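Local atomic coordinates of NADPH-flavin oxidoreductase (PDB entry 2H0U), a protein that binds FMN and, as a member of the nitroreductase family, probably uses NAD(P)H to reduce flavins or nitrogen-containing compounds. Residues Lys28-Leu33 with Ala147-Ala152. Sequence-based numbering, arbitrary orientation.
Sequences KDWEAL and ANMMMA
Leu33 meets Ala152 and Met149, a selenomethionine, where helices 27-38 and 131-155 run roughly antiparallel, their local axes 10.6 Å apart at an angle of 145°. One branch of the leucine, CD2, lies 3.7 Å from CB of Ala152, whose small side chain points at the opposing helix and lets the methyl come close to the backbone. Met149 fills the other half of the contact. Its CG packs 3.5 Å from the carbonyl O of Leu33, and a bend at the last torsion (chi3 64°) turns CE back over that same carbonyl and on to the indole. There CE approaches CH2 of Trp30 obliquely, at 3.9 Å. The indole, which also stacks with His79, reaches this point because CG is anti to the backbone N (chi1 -177°); NE1 donates to Tyr213 OH of the second subunit. Trp30 and Met149 both touch strands 49-54 and 79-86, placing the contact against the sheet. All touching residues are buried, whereas exposed Lys28 and Glu31 take no part. The side-chain contacts are apolar, and Leu33 O meets only carbon and selenium of Met149 across the contact, consistent with a few side chains joining the helices by hydrophobic burial rather than directional bonds.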
loop_
_atom_site.group_PDB
_atom_site.type_symbol
_atom_site.label_atom_id
_atom_site.label_comp_id
_atom_site.label_asym_id
_atom_site.label_seq_id
_atom_site.Cartn_x
_atom_site.Cartn_y
_atom_site.Cartn_z
ATOM N N LYS A 28 22.847 1.989 11.013
ATOM C CA LYS A 28 22.678 2.970 9.952
ATOM C C LYS A 28 21.702 2.516 8.853
ATOM O O LYS A 28 20.895 3.332 8.391
ATOM C CB LYS A 28 24.036 3.370 9.386
ATOM C CG LYS A 28 24.643 4.512 10.212
ATOM C CD LYS A 28 26.147 4.455 10.144
ATOM C CE LYS A 28 26.716 5.284 9.018
ATOM N NZ LYS A 28 28.162 5.629 9.316
ATOM N N ASP A 29 21.758 1.233 8.470
ATOM C CA ASP A 29 20.798 0.705 7.484
ATOM C C ASP A 29 19.373 0.807 8.057
ATOM O O ASP A 29 18.430 1.156 7.332
ATOM C CB ASP A 29 21.099 -0.734 7.056
ATOM C CG ASP A 29 22.265 -0.835 6.058
ATOM O OD1 ASP A 29 22.745 0.209 5.553
ATOM O OD2 ASP A 29 22.680 -1.979 5.782
ATOM N N TRP A 30 19.199 0.477 9.339
ATOM C CA TRP A 30 17.845 0.535 9.916
ATOM C C TRP A 30 17.317 1.976 9.925
ATOM O O TRP A 30 16.153 2.219 9.604
ATOM C CB TRP A 30 17.737 -0.163 11.287
ATOM C CG TRP A 30 16.304 -0.109 11.743
ATOM C CD1 TRP A 30 15.763 0.671 12.751
ATOM C CD2 TRP A 30 15.219 -0.795 11.133
ATOM N NE1 TRP A 30 14.376 0.471 12.808
ATOM C CE2 TRP A 30 14.026 -0.407 11.815
ATOM C CE3 TRP A 30 15.127 -1.711 10.049
ATOM C CZ2 TRP A 30 12.759 -0.897 11.459
ATOM C CZ3 TRP A 30 13.853 -2.199 9.701
ATOM C CH2 TRP A 30 12.691 -1.777 10.387
ATOM N N GLU A 31 18.174 2.946 10.249
ATOM C CA GLU A 31 17.755 4.343 10.311
ATOM C C GLU A 31 17.353 4.777 8.909
ATOM O O GLU A 31 16.416 5.547 8.742
ATOM C CB GLU A 31 18.927 5.211 10.822
ATOM C CG GLU A 31 19.117 5.084 12.342
ATOM C CD GLU A 31 20.430 5.671 12.847
ATOM O OE1 GLU A 31 21.340 5.997 12.019
ATOM O OE2 GLU A 31 20.568 5.768 14.093
ATOM N N ALA A 32 18.049 4.282 7.891
ATOM C CA ALA A 32 17.651 4.640 6.501
ATOM C C ALA A 32 16.283 4.079 6.147
ATOM O O ALA A 32 15.474 4.769 5.516
ATOM C CB ALA A 32 18.671 4.163 5.480
ATOM N N LEU A 33 16.002 2.855 6.578
ATOM C CA LEU A 33 14.694 2.254 6.275
ATOM C C LEU A 33 13.573 2.996 6.991
ATOM O O LEU A 33 12.509 3.208 6.426
ATOM C CB LEU A 33 14.696 0.734 6.605
ATOM C CG LEU A 33 15.553 -0.164 5.711
ATOM C CD1 LEU A 33 15.528 -1.592 6.204
ATOM C CD2 LEU A 33 15.134 -0.094 4.212
ATOM N N ALA A 147 5.185 -0.909 2.048
ATOM C CA ALA A 147 5.705 -1.338 0.725
ATOM C C ALA A 147 7.041 -0.652 0.385
ATOM O O ALA A 147 7.990 -1.300 -0.075
ATOM C CB ALA A 147 4.653 -1.046 -0.418
ATOM N N ASN A 148 7.093 0.671 0.571
ATOM C CA ASN A 148 8.282 1.418 0.274
ATOM C C ASN A 148 9.476 0.897 1.112
ATOM O O ASN A 148 10.612 0.763 0.598
ATOM C CB ASN A 148 8.041 2.919 0.531
ATOM C CG ASN A 148 7.215 3.543 -0.561
ATOM O OD1 ASN A 148 6.755 2.833 -1.461
ATOM N ND2 ASN A 148 7.041 4.862 -0.517
HETATM N N MSE A 149 9.224 0.633 2.389
HETATM C CA MSE A 149 10.266 0.063 3.259
HETATM C C MSE A 149 10.740 -1.310 2.777
HETATM O O MSE A 149 11.929 -1.590 2.767
HETATM C CB MSE A 149 9.776 -0.008 4.720
HETATM C CG MSE A 149 9.658 1.429 5.289
HETATM SE SE MSE A 149 9.138 1.419 7.174
HETATM C CE MSE A 149 10.724 0.515 7.996
HETATM N N MSE A 150 9.815 -2.206 2.427
HETATM C CA MSE A 150 10.239 -3.523 1.924
HETATM C C MSE A 150 11.025 -3.408 0.647
HETATM O O MSE A 150 12.016 -4.122 0.455
HETATM C CB MSE A 150 9.024 -4.420 1.696
HETATM C CG MSE A 150 8.367 -4.636 3.031
HETATM SE SE MSE A 150 6.986 -6.011 2.821
HETATM C CE MSE A 150 5.764 -5.046 1.720
HETATM N N MSE A 151 10.614 -2.495 -0.248
HETATM C CA MSE A 151 11.337 -2.365 -1.489
HETATM C C MSE A 151 12.735 -1.743 -1.267
HETATM O O MSE A 151 13.719 -2.180 -1.862
HETATM C CB MSE A 151 10.498 -1.581 -2.532
HETATM C CG MSE A 151 11.183 -1.502 -3.899
HETATM SE SE MSE A 151 10.964 -3.266 -4.741
HETATM C CE MSE A 151 9.461 -4.032 -3.707
ATOM N N ALA A 152 12.833 -0.740 -0.404
ATOM C CA ALA A 152 14.128 -0.165 -0.028
ATOM C C ALA A 152 15.039 -1.197 0.649
ATOM O O ALA A 152 16.277 -1.259 0.387
ATOM C CB ALA A 152 13.875 1.046 0.898
#